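Local coordinates for protein KLLA0F20702p (PDB 5Y5A) that is an Est1 protein of the yeast telomerase, and probably helps recruit the enzyme to telomeres through its binding to Cdc13, at residues P476-F481 against F501-L506; Y480-D485 against S531-V536. One frame throughout, in Å; residues are numbered along the deposited sequence.

Contact 1: residues P476-F481 against F501-L506; sequences PTRDYF and FNDEKL
Two loop stretches flanking the short helix 483-487 are clamped together where R478 of 476-481 meets F501 and D503 of 501-506. The arginine grips the aspartate side-on: NE reaches D503 OD1 at 2.8 Å and NH2 reaches D503 OD2 at 2.9 Å, both nearly straight, with guanidinium and carboxylate 22° from coplanar. OD2 offers its syn lone pair. The same guanidinium lies flat on the F501 ring, their planes 13° apart and their centres 4.2 Å from each other, while R478 CD stands over the middle of that ring in a CH-pi contact. F481 CD1 lies over the opposite guanidinium face, toward its rim. This bidentate salt bridge and stack are built in loops of the mostly helical Est1 chain, neither segment being a strand; Y482 is a further cation-pi partner of R478, and NH1 turns to D485, a second carboxylate, which should stabilise the positive charge further. With CG of R478 set between the backbone N and carbonyl carbon (chi1 59°) and the rest extended, the chain crosses over the F501 face, which brings NE and NH2 to the acid. At the solvent side K505 NZ donates to T477 OG1 at 2.7 Å, and N502 N makes a weak hydrogen bond to P476 O. L506 CD2 rests 3.5 Å from R478 O. F481, D503 and L506 also pack against apolar side chains of the bound peptide.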
loop_
_atom_site.group_PDB
_atom_site.type_symbol
_atom_site.label_atom_id
_atom_site.label_comp_id
_atom_site.label_asym_id
_atom_site.label_seq_id
_atom_site.Cartn_x
_atom_site.Cartn_y
_atom_site.Cartn_z
ATOM N N PRO A 476 16.171 9.693 19.425
ATOM C CA PRO A 476 17.079 8.715 18.817
ATOM C C PRO A 476 17.338 8.996 17.333
ATOM O O PRO A 476 16.534 9.653 16.672
ATOM C CB PRO A 476 16.336 7.384 18.998
ATOM C CG PRO A 476 15.316 7.643 20.062
ATOM C CD PRO A 476 14.922 9.070 19.892
ATOM N N THR A 477 18.470 8.516 16.829
ATOM C CA THR A 477 18.778 8.612 15.409
ATOM C C THR A 477 19.219 7.262 14.864
ATOM O O THR A 477 19.254 6.263 15.589
ATOM C CB THR A 477 19.879 9.646 15.125
ATOM O OG1 THR A 477 21.116 9.214 15.707
ATOM C CG2 THR A 477 19.503 11.009 15.691
ATOM N N ARG A 478 19.572 7.250 13.585
ATOM C CA ARG A 478 19.830 6.019 12.856
ATOM C C ARG A 478 20.442 6.318 11.495
ATOM O O ARG A 478 20.494 7.473 11.069
ATOM C CB ARG A 478 18.539 5.245 12.674
ATOM C CG ARG A 478 17.499 6.043 11.925
ATOM C CD ARG A 478 16.276 5.221 11.717
ATOM N NE ARG A 478 15.199 5.971 11.084
ATOM C CZ ARG A 478 14.084 5.400 10.654
ATOM N NH1 ARG A 478 13.942 4.086 10.791
ATOM N NH2 ARG A 478 13.124 6.123 10.090
ATOM N N ASP A 479 20.880 5.274 10.799
ATOM C CA ASP A 479 21.596 5.469 9.545
ATOM C C ASP A 479 20.813 5.019 8.318
ATOM O O ASP A 479 21.235 5.274 7.186
ATOM C CB ASP A 479 22.940 4.745 9.600
ATOM C CG ASP A 479 23.894 5.387 10.585
ATOM O OD1 ASP A 479 23.751 6.603 10.831
ATOM O OD2 ASP A 479 24.777 4.683 11.117
ATOM N N TYR A 480 19.669 4.375 8.539
ATOM C CA TYR A 480 18.871 3.862 7.433
ATOM C C TYR A 480 17.435 3.562 7.845
ATOM O O TYR A 480 17.115 3.508 9.035
ATOM C CB TYR A 480 19.522 2.602 6.843
ATOM C CG TYR A 480 19.671 1.440 7.811
ATOM C CD1 TYR A 480 18.665 0.490 7.946
ATOM C CD2 TYR A 480 20.826 1.285 8.577
ATOM C CE1 TYR A 480 18.795 -0.573 8.818
ATOM C CE2 TYR A 480 20.961 0.220 9.457
ATOM C CZ TYR A 480 19.943 -0.706 9.572
ATOM O OH TYR A 480 20.070 -1.769 10.443
ATOM N N PHE A 481 16.574 3.369 6.848
ATOM C CA PHE A 481 15.166 3.060 7.083
ATOM C C PHE A 481 14.968 1.600 7.485
ATOM O O PHE A 481 15.685 0.717 7.011
ATOM C CB PHE A 481 14.332 3.362 5.834
ATOM C CG PHE A 481 13.795 4.765 5.778
ATOM C CD1 PHE A 481 14.238 5.732 6.668
ATOM C CD2 PHE A 481 12.830 5.109 4.844
ATOM C CE1 PHE A 481 13.740 7.016 6.616
ATOM C CE2 PHE A 481 12.328 6.396 4.784
ATOM C CZ PHE A 481 12.781 7.350 5.674
ATOM N N PHE A 501 11.756 9.077 14.708
ATOM C CA PHE A 501 13.194 9.315 14.653
ATOM C C PHE A 501 13.468 10.713 14.126
ATOM O O PHE A 501 12.605 11.324 13.495
ATOM C CB PHE A 501 13.899 8.304 13.745
ATOM C CG PHE A 501 14.035 6.935 14.334
ATOM C CD1 PHE A 501 15.093 6.631 15.182
ATOM C CD2 PHE A 501 13.124 5.944 14.020
ATOM C CE1 PHE A 501 15.231 5.360 15.715
ATOM C CE2 PHE A 501 13.250 4.681 14.551
ATOM C CZ PHE A 501 14.306 4.382 15.396
ATOM N N ASN A 502 14.676 11.208 14.366
ATOM C CA ASN A 502 15.142 12.406 13.684
ATOM C C ASN A 502 16.090 12.009 12.557
ATOM O O ASN A 502 17.287 11.817 12.780
ATOM C CB ASN A 502 15.833 13.366 14.658
ATOM C CG ASN A 502 16.018 14.758 14.073
ATOM O OD1 ASN A 502 15.531 15.057 12.981
ATOM N ND2 ASN A 502 16.713 15.619 14.807
ATOM N N ASP A 503 15.542 11.869 11.353
ATOM C CA ASP A 503 16.325 11.431 10.199
ATOM C C ASP A 503 16.937 12.634 9.493
ATOM O O ASP A 503 17.327 12.558 8.328
ATOM C CB ASP A 503 15.457 10.615 9.239
ATOM C CG ASP A 503 14.987 9.304 9.851
ATOM O OD1 ASP A 503 15.775 8.692 10.605
ATOM O OD2 ASP A 503 13.835 8.889 9.590
ATOM N N GLU A 504 17.005 13.740 10.226
ATOM C CA GLU A 504 17.558 15.000 9.746
ATOM C C GLU A 504 18.865 14.803 8.990
ATOM O O GLU A 504 18.986 15.201 7.836
ATOM C CB GLU A 504 17.780 15.940 10.932
ATOM C CG GLU A 504 17.837 17.413 10.600
ATOM C CD GLU A 504 18.065 18.264 11.839
ATOM O OE1 GLU A 504 18.179 17.690 12.943
ATOM O OE2 GLU A 504 18.132 19.505 11.715
ATOM N N LYS A 505 19.825 14.154 9.642
ATOM C CA LYS A 505 21.163 13.987 9.090
ATOM C C LYS A 505 21.273 13.014 7.913
ATOM O O LYS A 505 22.271 13.045 7.192
ATOM C CB LYS A 505 22.116 13.532 10.193
ATOM C CG LYS A 505 21.763 12.188 10.797
ATOM C CD LYS A 505 22.625 11.937 12.013
ATOM C CE LYS A 505 22.255 10.648 12.708
ATOM N NZ LYS A 505 22.799 10.646 14.096
ATOM N N LEU A 506 20.292 12.155 7.719
ATOM C CA LEU A 506 20.363 11.197 6.638
ATOM C C LEU A 506 20.574 11.831 5.286
ATOM O O LEU A 506 21.251 11.293 4.441
ATOM C CB LEU A 506 19.080 10.383 6.578
ATOM C CG LEU A 506 18.904 9.234 7.551
ATOM C CD1 LEU A 506 17.951 8.213 6.986
ATOM C CD2 LEU A 506 20.243 8.599 7.815
#

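Contact 2: residues Y480-D485 against S531-V536; sequences YFYEED and SSRVQV
R533 of helix 526-546 reaches across to the first turn of helix 483-487 and is met by two successive glutamates, E483 and E484, beside the ring of Y482. Its CB leaves the helix with CG anti to the carbonyl carbon (chi1 -70°), and from there the chain is extended as far as NE. CD lies 3.6 Å from E484 OE1, and NE then donates to that oxygen at 2.7 Å, almost straight at 174° and in the guanidinium plane. Beyond CZ, NH2 is shared: it donates to E484 OE2 at 2.8 Å and, in a more bent bond, to E483 OE1 at 3.1 Å. E484 thus receives a side-on, two-nitrogen grip with the syn lone pairs of both oxygens, its carboxylate nearly coplanar with the guanidinium, whereas the E483 carboxylate is turned by 38° and is met out of its own plane. Y482 CD2 stands over one guanidinium face, toward the rim.

Y482 sits at the N-cap position of helix 483-487, and its backbone N donates to D485 OD2. Its side chain runs antiparallel to that of R533 and ends at S532, where the two hydroxyls, Y482 OH and S532 OG, hydrogen-bond at 2.7 Å. A second arginine, R427 of helix 421-433, also salt-bridges E484 OE1 and D485, so three helices meet at this cluster. With acids and arginines alternating in a largely buried setting, the charges probably compensate one another, and the two-nitrogen grip, together with the bond between Y482 and S532, probably helps keep helix 526-546 in place against the start of helix 483-487.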
loop_
_atom_site.group_PDB
_atom_site.type_symbol
_atom_site.label_atom_id
_atom_site.label_comp_id
_atom_site.label_asym_id
_atom_site.label_seq_id
_atom_site.Cartn_x
_atom_site.Cartn_y
_atom_site.Cartn_z
ATOM N N TYR A 480 19.669 4.375 8.539
ATOM C CA TYR A 480 18.871 3.862 7.433
ATOM C C TYR A 480 17.435 3.562 7.845
ATOM O O TYR A 480 17.115 3.508 9.035
ATOM C CB TYR A 480 19.522 2.602 6.843
ATOM C CG TYR A 480 19.671 1.440 7.811
ATOM C CD1 TYR A 480 18.665 0.490 7.946
ATOM C CD2 TYR A 480 20.826 1.285 8.577
ATOM C CE1 TYR A 480 18.795 -0.573 8.818
ATOM C CE2 TYR A 480 20.961 0.220 9.457
ATOM C CZ TYR A 480 19.943 -0.706 9.572
ATOM O OH TYR A 480 20.070 -1.769 10.443
ATOM N N PHE A 481 16.574 3.369 6.848
ATOM C CA PHE A 481 15.166 3.060 7.083
ATOM C C PHE A 481 14.968 1.600 7.485
ATOM O O PHE A 481 15.685 0.717 7.011
ATOM C CB PHE A 481 14.332 3.362 5.834
ATOM C CG PHE A 481 13.795 4.765 5.778
ATOM C CD1 PHE A 481 14.238 5.732 6.668
ATOM C CD2 PHE A 481 12.830 5.109 4.844
ATOM C CE1 PHE A 481 13.740 7.016 6.616
ATOM C CE2 PHE A 481 12.328 6.396 4.784
ATOM C CZ PHE A 481 12.781 7.350 5.674
ATOM N N TYR A 482 13.992 1.356 8.358
ATOM C CA TYR A 482 13.636 -0.003 8.758
ATOM C C TYR A 482 12.475 -0.519 7.897
ATOM O O TYR A 482 11.906 0.235 7.098
ATOM C CB TYR A 482 13.275 -0.053 10.248
ATOM C CG TYR A 482 14.399 0.383 11.168
ATOM C CD1 TYR A 482 15.728 0.245 10.788
ATOM C CD2 TYR A 482 14.131 0.945 12.409
ATOM C CE1 TYR A 482 16.756 0.651 11.621
ATOM C CE2 TYR A 482 15.158 1.350 13.252
ATOM C CZ TYR A 482 16.464 1.201 12.848
ATOM O OH TYR A 482 17.483 1.607 13.673
ATOM N N GLU A 483 12.128 -1.797 8.061
ATOM C CA GLU A 483 11.118 -2.436 7.218
ATOM C C GLU A 483 9.823 -1.644 7.200
ATOM O O GLU A 483 9.271 -1.374 6.131
ATOM C CB GLU A 483 10.828 -3.872 7.683
ATOM C CG GLU A 483 11.944 -4.884 7.409
ATOM C CD GLU A 483 12.862 -5.101 8.607
ATOM O OE1 GLU A 483 13.065 -4.148 9.398
ATOM O OE2 GLU A 483 13.378 -6.230 8.755
ATOM N N GLU A 484 9.344 -1.265 8.382
ATOM C CA GLU A 484 8.074 -0.555 8.478
ATOM C C GLU A 484 8.173 0.848 7.861
ATOM O O GLU A 484 7.188 1.356 7.330
ATOM C CB GLU A 484 7.592 -0.480 9.936
ATOM C CG GLU A 484 8.482 0.327 10.890
ATOM C CD GLU A 484 9.525 -0.520 11.598
ATOM O OE1 GLU A 484 9.828 -0.218 12.775
ATOM O OE2 GLU A 484 10.033 -1.489 10.983
ATOM N N ASP A 485 9.353 1.462 7.912
ATOM C CA ASP A 485 9.551 2.760 7.268
ATOM C C ASP A 485 9.371 2.612 5.763
ATOM O O ASP A 485 8.620 3.357 5.130
ATOM C CB ASP A 485 10.945 3.337 7.565
ATOM C CG ASP A 485 11.197 3.558 9.047
ATOM O OD1 ASP A 485 10.729 4.571 9.595
ATOM O OD2 ASP A 485 11.887 2.725 9.661
ATOM N N SER A 531 16.772 -2.783 19.629
ATOM C CA SER A 531 17.170 -1.804 20.632
ATOM C C SER A 531 16.846 -0.383 20.162
ATOM O O SER A 531 16.299 0.423 20.915
ATOM C CB SER A 531 18.659 -1.942 20.940
ATOM O OG SER A 531 19.043 -1.035 21.954
ATOM N N SER A 532 17.161 -0.098 18.903
ATOM C CA SER A 532 16.818 1.180 18.297
ATOM C C SER A 532 15.310 1.471 18.330
ATOM O O SER A 532 14.913 2.607 18.602
ATOM C CB SER A 532 17.322 1.232 16.856
ATOM O OG SER A 532 16.798 2.370 16.190
ATOM N N ARG A 533 14.471 0.465 18.051
ATOM C CA ARG A 533 13.014 0.650 18.142
ATOM C C ARG A 533 12.562 0.897 19.581
ATOM O O ARG A 533 11.625 1.659 19.823
ATOM C CB ARG A 533 12.260 -0.559 17.573
ATOM C CG ARG A 533 12.364 -0.711 16.063
ATOM C CD ARG A 533 11.439 -1.810 15.552
ATOM N NE ARG A 533 11.498 -1.930 14.100
ATOM C CZ ARG A 533 12.274 -2.786 13.446
ATOM N NH1 ARG A 533 13.073 -3.622 14.108
ATOM N NH2 ARG A 533 12.250 -2.805 12.123
ATOM N N VAL A 534 13.221 0.235 20.530
ATOM C CA VAL A 534 12.906 0.415 21.940
ATOM C C VAL A 534 13.121 1.874 22.336
ATOM O O VAL A 534 12.255 2.496 22.957
ATOM C CB VAL A 534 13.760 -0.511 22.832
ATOM C CG1 VAL A 534 13.692 -0.079 24.296
ATOM C CG2 VAL A 534 13.302 -1.960 22.671
ATOM N N GLN A 535 14.263 2.427 21.944
ATOM C CA GLN A 535 14.586 3.814 22.264
ATOM C C GLN A 535 13.566 4.792 21.680
ATOM O O GLN A 535 13.061 5.659 22.381
ATOM C CB GLN A 535 15.987 4.153 21.764
ATOM C CG GLN A 535 17.042 3.198 22.284
ATOM C CD GLN A 535 18.439 3.626 21.914
ATOM O OE1 GLN A 535 19.018 3.135 20.942
ATOM N NE2 GLN A 535 18.998 4.548 22.691
ATOM N N VAL A 536 13.249 4.639 20.399
ATOM C CA VAL A 536 12.345 5.578 19.757
ATOM C C VAL A 536 10.938 5.445 20.337
ATOM O O VAL A 536 10.180 6.414 20.363
ATOM C CB VAL A 536 12.316 5.383 18.212
ATOM C CG1 VAL A 536 11.782 3.996 17.828
ATOM C CG2 VAL A 536 11.499 6.480 17.547
#

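How the contacts relate
Following the chain from the N terminus, 476-481 comes first and leads directly into 480-485, so the two contacts share Y480 and F481 and diverge from one stretch. Contact 1 closes the shorter loop, with 19 residues between its segments, including helix 483-487; contact 2 spans 45 residues and reaches helix 526-546. The loops overlap in crossed order, because 501-506 lies within the span of contact 2 whereas 476-479 precede it. Their centres are about 9 Å apart and they touch directly: R478 of contact 1 carries a charge link into the short helix of contact 2, and F501 packs on S532 and V536. Together they tie both flanking loops and helix 483-487 to helix 526-546.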